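Side-chain contacts in putative exported protein (Bordetella parapertussis, PDB 3OCJ), which is of unknown function but carries a Rossmann-like methyltransferase domain, and so probably binds S-adenosylmethionine, with a palmitic acid bound in the crystal: residues A[49-54]-A[59-64]; A[57-60]-A[66-69]. All blocks are in the same frame, centred on the assembly; numbering follows the deposited sequence. Where two conformers were deposited one is given.

Contacts 1 and 2 follow one another along three consecutive helices and share F59 and L60 on helix 55-63. Their centres lie about 8 Å apart. R58 ties them together: its NH1 makes a probable hydrogen bond of 2.9 Å to A52 O. L51 CD2 also packs on G57 CA, at 4.1 Å. Both contacts touch the palmitic acid. Contact 1 lies along the methyl end of its chain, through L51, S54 and L60. Contact 2 overlaps it there, through G57 and L60, and extends to the carboxylate, where L66 CB is 3.6 Å from O2 of the acid.

Contact 1. Residues A[49-54]-A[59-64]; sequences HGLAES and FLLLYR. With PLM (palmitic acid), chain D.
L61 reaches from helix 55-63 to L51 and A52 on helix 41-53 in a small, buried, apolar contact. The two helices follow each other in the chain, and the contact buries 147 Å² over both sides. L61 CD1 makes the closest approach. It lies 3.9 Å from L51 CB and 4.0 Å from the backbone N of A52. It thus sits against the start of the L51 side chain and the adjoining backbone, while A52 CB is a looser neighbour at 4.4 Å. L61 CD2 also comes to 4.2 Å from L51 CD1. L19 of helix 15-33 also packs on L61.

The two methyls of L51 part. CD1 stays by L61, and CD2 lies 3.6 Å from CF of the palmitic acid, near the methyl end of the chain. A CG anti to the carbonyl carbon (chi1 -76°) and an extended second torsion set the methyls this way. L60 CD1 comes equally close to the lipid, 3.6 Å from CC. L260 and I261 of helix 247-261 pack on L51 as well.

S54 makes the turn between the helices. Its OG is hydrogen-bonded to G57 N and to E88 OE2, and it is also 3.6 Å from the terminal lipid carbon CG. The arrangement is two consecutive helices joined by a tight turn, with S54 as N-cap of helix 55-63. S54 and L51 lie beside the methyl end of the bound fatty acid.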
loop_
_atom_site.group_PDB
_atom_site.type_symbol
_atom_site.label_atom_id
_atom_site.label_comp_id
_atom_site.label_asym_id
_atom_site.label_seq_id
_atom_site.Cartn_x
_atom_site.Cartn_y
_atom_site.Cartn_z
ATOM N N HIS A 49 0.888 23.968 3.339
ATOM C CA HIS A 49 1.290 24.567 2.072
ATOM C C HIS A 49 2.221 23.640 1.293
ATOM O O HIS A 49 2.116 23.529 0.070
ATOM C CB HIS A 49 1.959 25.923 2.314
ATOM C CG HIS A 49 2.242 26.688 1.059
ATOM N ND1 HIS A 49 1.269 27.393 0.382
ATOM C CD2 HIS A 49 3.388 26.865 0.362
ATOM C CE1 HIS A 49 1.805 27.967 -0.681
ATOM N NE2 HIS A 49 3.089 27.663 -0.715
ATOM N N GLY A 50 3.131 22.980 2.001
ATOM C CA GLY A 50 4.027 22.020 1.381
ATOM C C GLY A 50 3.241 20.895 0.727
ATOM O O GLY A 50 3.525 20.501 -0.407
ATOM N N LEU A 51 2.239 20.377 1.432
ATOM C CA LEU A 51 1.366 19.366 0.848
ATOM C C LEU A 51 0.688 19.873 -0.414
ATOM O O LEU A 51 0.661 19.188 -1.438
ATOM C CB LEU A 51 0.282 18.931 1.828
ATOM C CG LEU A 51 0.682 17.996 2.959
ATOM C CD1 LEU A 51 -0.546 17.710 3.815
ATOM C CD2 LEU A 51 1.285 16.702 2.416
ATOM N N ALA A 52 0.125 21.074 -0.336
ATOM C CA ALA A 52 -0.657 21.610 -1.442
ATOM C C ALA A 52 0.195 21.938 -2.669
ATOM O O ALA A 52 -0.325 22.015 -3.783
ATOM C CB ALA A 52 -1.437 22.840 -0.985
ATOM N N GLU A 53 1.492 22.140 -2.458
ATOM C CA GLU A 53 2.409 22.461 -3.546
ATOM C C GLU A 53 2.943 21.211 -4.232
ATOM O O GLU A 53 3.570 21.304 -5.288
ATOM C CB GLU A 53 3.574 23.311 -3.041
ATOM C CG GLU A 53 3.185 24.734 -2.712
ATOM C CD GLU A 53 2.606 25.458 -3.910
ATOM O OE1 GLU A 53 3.254 25.451 -4.978
ATOM O OE2 GLU A 53 1.503 26.030 -3.786
ATOM N N SER A 54 2.676 20.051 -3.637
ATOM C CA SER A 54 3.189 18.777 -4.120
ATOM C C SER A 54 2.132 18.024 -4.916
ATOM O O SER A 54 0.972 17.983 -4.518
ATOM C CB SER A 54 3.629 17.925 -2.924
ATOM O OG SER A 54 3.763 16.552 -3.254
ATOM N N PHE A 59 -2.850 15.033 -4.258
ATOM C CA PHE A 59 -3.610 13.803 -4.443
ATOM C C PHE A 59 -4.100 13.270 -3.091
ATOM O O PHE A 59 -5.253 12.851 -2.950
ATOM C CB PHE A 59 -2.771 12.734 -5.162
ATOM C CG PHE A 59 -3.564 11.515 -5.556
ATOM C CD1 PHE A 59 -4.120 11.422 -6.823
ATOM C CD2 PHE A 59 -3.777 10.489 -4.657
ATOM C CE1 PHE A 59 -4.881 10.315 -7.185
ATOM C CE2 PHE A 59 -4.536 9.369 -5.017
ATOM C CZ PHE A 59 -5.084 9.292 -6.291
ATOM N N LEU A 60 -3.228 13.291 -2.093
ATOM C CA LEU A 60 -3.597 12.821 -0.762
ATOM C C LEU A 60 -4.622 13.726 -0.083
ATOM O O LEU A 60 -5.538 13.233 0.559
ATOM C CB LEU A 60 -2.356 12.678 0.113
ATOM C CG LEU A 60 -1.472 11.501 -0.316
ATOM C CD1 LEU A 60 -0.098 11.590 0.333
ATOM C CD2 LEU A 60 -2.159 10.176 -0.005
ATOM N N LEU A 61 -4.488 15.041 -0.239
ATOM C CA LEU A 61 -5.464 15.946 0.359
ATOM C C LEU A 61 -6.846 15.676 -0.225
ATOM O O LEU A 61 -7.843 15.690 0.496
ATOM C CB LEU A 61 -5.081 17.407 0.102
ATOM C CG LEU A 61 -3.958 17.928 1.005
ATOM C CD1 LEU A 61 -3.347 19.186 0.406
ATOM C CD2 LEU A 61 -4.492 18.196 2.410
ATOM N N LEU A 62 -6.885 15.434 -1.534
ATOM C CA LEU A 62 -8.151 15.226 -2.251
ATOM C C LEU A 62 -8.759 13.869 -1.956
ATOM O O LEU A 62 -9.957 13.764 -1.665
ATOM C CB LEU A 62 -7.939 15.326 -3.761
ATOM C CG LEU A 62 -7.898 16.717 -4.367
ATOM C CD1 LEU A 62 -7.375 16.653 -5.788
ATOM C CD2 LEU A 62 -9.299 17.321 -4.337
ATOM N N TYR A 63 -7.944 12.821 -2.055
ATOM C CA TYR A 63 -8.474 11.456 -2.099
ATOM C C TYR A 63 -8.152 10.614 -0.872
ATOM O O TYR A 63 -8.720 9.534 -0.689
ATOM C CB TYR A 63 -8.023 10.747 -3.388
ATOM C CG TYR A 63 -8.317 11.593 -4.614
ATOM C CD1 TYR A 63 -9.625 11.946 -4.943
ATOM C CD2 TYR A 63 -7.287 12.068 -5.422
ATOM C CE1 TYR A 63 -9.891 12.751 -6.045
ATOM C CE2 TYR A 63 -7.549 12.863 -6.533
ATOM C CZ TYR A 63 -8.842 13.199 -6.836
ATOM O OH TYR A 63 -9.093 13.997 -7.943
ATOM N N ARG A 64 -7.200 11.074 -0.059
ATOM C CA ARG A 64 -6.946 10.487 1.261
ATOM C C ARG A 64 -6.547 9.010 1.203
ATOM O O ARG A 64 -6.803 8.232 2.117
ATOM C CB ARG A 64 -8.134 10.737 2.197
ATOM C CG ARG A 64 -8.422 12.231 2.352
ATOM C CD ARG A 64 -9.485 12.534 3.396
ATOM N NE ARG A 64 -10.754 11.893 3.093
ATOM C CZ ARG A 64 -11.282 10.908 3.815
ATOM N NH1 ARG A 64 -12.446 10.384 3.465
ATOM N NH2 ARG A 64 -10.653 10.452 4.888
HETATM C C1 PLM D . -1.502 2.184 0.456
HETATM O O1 PLM D . -0.627 1.367 0.102
HETATM O O2 PLM D . -2.475 2.376 -0.305
HETATM C C2 PLM D . -1.415 2.950 1.765
HETATM C C3 PLM D . -0.061 2.816 2.463
HETATM C C4 PLM D . -0.010 3.842 3.596
HETATM C C5 PLM D . 1.184 3.670 4.525
HETATM C C6 PLM D . 2.510 3.957 3.826
HETATM C C7 PLM D . 2.441 5.148 2.878
HETATM C C8 PLM D . 2.217 6.480 3.584
HETATM C C9 PLM D . 2.215 7.575 2.522
HETATM C CA PLM D . 2.456 8.964 3.095
HETATM C CB PLM D . 3.012 9.869 2.001
HETATM C CC PLM D . 2.860 11.342 2.343
HETATM C CD PLM D . 3.387 12.206 1.205
HETATM C CE PLM D . 3.070 13.672 1.485
HETATM C CF PLM D . 3.137 14.511 0.219
HETATM C CG PLM D . 4.515 14.492 -0.422
#

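Contact 2. Residues A[57-60]-A[66-69]; sequences GRFL and LNAE. With PLM (palmitic acid), chain D.
The ring of F59 and the side-chain amide of N67 lie against each other at a moderate tilt. Their planes are 31° apart. The amide carbon is the nearest part: N67 CG is 3.3 Å from F59 CZ. All three amide atoms gather round CZ. N67 ND2 leans towards CE1 and is 3.5 Å from both F59 CZ and F59 CE1. N67 OD1 leans towards CE2, but is nearer F59 CZ, at 3.6 Å. The far end of the ring therefore meets the whole amide, in van der Waals contact.

The F59 ring reaches N67 because its CG is anti to the backbone N (chi1 -172°). N67 has CG between its own backbone N and carbonyl carbon (chi1 64°). This suits its role as N-cap of helix 68-76: OD1 accepts a hydrogen bond from W70 N. That bond helps fix the rotation of the amide that the ring meets. The ring of W70 also meets that of F59, and Y63 meets it edge-to-face. M4 packs on both F59 and N67.

The contact packs the body of helix 55-63 against the residues leading into helix 68-76. These are two consecutive helices linked by a short loop, with N67 as N-cap of the second.

On the lipid side, L60 and L66 meet obliquely through one methyl each, L60 CD2 to L66 CD2 at 3.8 Å. L66 CB points away from the 57-60 segment, but the side chain brings CD2 back to L60. Its other methyl, CD1, faces the head of the palmitic acid, 3.8 Å from C1. Y199 OH is hydrogen-bonded both to the acid and to L66 N.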
loop_
_atom_site.group_PDB
_atom_site.type_symbol
_atom_site.label_atom_id
_atom_site.label_comp_id
_atom_site.label_asym_id
_atom_site.label_seq_id
_atom_site.Cartn_x
_atom_site.Cartn_y
_atom_site.Cartn_z
ATOM N N GLY A 57 1.079 15.342 -2.604
ATOM C CA GLY A 57 0.395 15.997 -1.510
ATOM C C GLY A 57 -1.028 16.381 -1.868
ATOM O O GLY A 57 -1.940 16.173 -1.071
ATOM N N ARG A 58 -1.207 16.955 -3.060
ATOM C CA ARG A 58 -2.538 17.326 -3.527
ATOM C C ARG A 58 -3.417 16.100 -3.700
ATOM O O ARG A 58 -4.598 16.117 -3.329
ATOM C CB ARG A 58 -2.461 18.104 -4.839
ATOM C CG ARG A 58 -1.874 19.486 -4.686
ATOM C CD ARG A 58 -2.035 20.303 -5.959
ATOM N NE ARG A 58 -1.175 19.847 -7.049
ATOM C CZ ARG A 58 0.076 20.261 -7.238
ATOM N NH1 ARG A 58 0.634 21.110 -6.388
ATOM N NH2 ARG A 58 0.774 19.810 -8.274
ATOM N N PHE A 59 -2.850 15.033 -4.258
ATOM C CA PHE A 59 -3.610 13.803 -4.443
ATOM C C PHE A 59 -4.100 13.270 -3.091
ATOM O O PHE A 59 -5.253 12.851 -2.950
ATOM C CB PHE A 59 -2.771 12.734 -5.162
ATOM C CG PHE A 59 -3.564 11.515 -5.556
ATOM C CD1 PHE A 59 -4.120 11.422 -6.823
ATOM C CD2 PHE A 59 -3.777 10.489 -4.657
ATOM C CE1 PHE A 59 -4.881 10.315 -7.185
ATOM C CE2 PHE A 59 -4.536 9.369 -5.017
ATOM C CZ PHE A 59 -5.084 9.292 -6.291
ATOM N N LEU A 60 -3.228 13.291 -2.093
ATOM C CA LEU A 60 -3.597 12.821 -0.762
ATOM C C LEU A 60 -4.622 13.726 -0.083
ATOM O O LEU A 60 -5.538 13.233 0.559
ATOM C CB LEU A 60 -2.356 12.678 0.113
ATOM C CG LEU A 60 -1.472 11.501 -0.316
ATOM C CD1 LEU A 60 -0.098 11.590 0.333
ATOM C CD2 LEU A 60 -2.159 10.176 -0.005
ATOM N N LEU A 66 -3.829 6.165 -1.562
ATOM C CA LEU A 66 -2.951 6.024 -2.710
ATOM C C LEU A 66 -3.638 5.265 -3.827
ATOM O O LEU A 66 -4.379 4.310 -3.574
ATOM C CB LEU A 66 -1.669 5.287 -2.322
ATOM C CG LEU A 66 -0.768 5.980 -1.305
ATOM C CD1 LEU A 66 0.418 5.087 -0.952
ATOM C CD2 LEU A 66 -0.293 7.335 -1.808
ATOM N N ASN A 67 -3.386 5.680 -5.060
ATOM C CA ASN A 67 -3.800 4.895 -6.213
ATOM C C ASN A 67 -2.589 4.181 -6.800
ATOM O O ASN A 67 -1.489 4.204 -6.221
ATOM C CB ASN A 67 -4.461 5.772 -7.275
ATOM C CG ASN A 67 -3.512 6.789 -7.862
ATOM O OD1 ASN A 67 -2.429 7.020 -7.329
ATOM N ND2 ASN A 67 -3.921 7.419 -8.950
ATOM N N ALA A 68 -2.774 3.583 -7.968
ATOM C CA ALA A 68 -1.701 2.800 -8.575
ATOM C C ALA A 68 -0.498 3.683 -8.888
ATOM O O ALA A 68 0.643 3.329 -8.576
ATOM C CB ALA A 68 -2.190 2.107 -9.836
ATOM N N GLU A 69 -0.758 4.830 -9.511
ATOM C CA GLU A 69 0.326 5.725 -9.893
ATOM C C GLU A 69 1.140 6.148 -8.684
ATOM O O GLU A 69 2.368 6.034 -8.680
ATOM C CB GLU A 69 -0.188 6.968 -10.613
ATOM C CG GLU A 69 0.927 7.986 -10.832
ATOM C CD GLU A 69 0.551 9.121 -11.764
ATOM O OE1 GLU A 69 -0.644 9.257 -12.110
ATOM O OE2 GLU A 69 1.470 9.875 -12.146
HETATM C C1 PLM D . -1.502 2.184 0.456
HETATM O O1 PLM D . -0.627 1.367 0.102
HETATM O O2 PLM D . -2.475 2.376 -0.305
HETATM C C2 PLM D . -1.415 2.950 1.765
HETATM C C3 PLM D . -0.061 2.816 2.463
HETATM C C4 PLM D . -0.010 3.842 3.596
HETATM C C5 PLM D . 1.184 3.670 4.525
HETATM C C6 PLM D . 2.510 3.957 3.826
HETATM C C7 PLM D . 2.441 5.148 2.878
HETATM C C8 PLM D . 2.217 6.480 3.584
HETATM C C9 PLM D . 2.215 7.575 2.522
HETATM C CA PLM D . 2.456 8.964 3.095
HETATM C CB PLM D . 3.012 9.869 2.001
HETATM C CC PLM D . 2.860 11.342 2.343
HETATM C CD PLM D . 3.387 12.206 1.205
HETATM C CE PLM D . 3.070 13.672 1.485
HETATM C CF PLM D . 3.137 14.511 0.219
HETATM C CG PLM D . 4.515 14.492 -0.422
#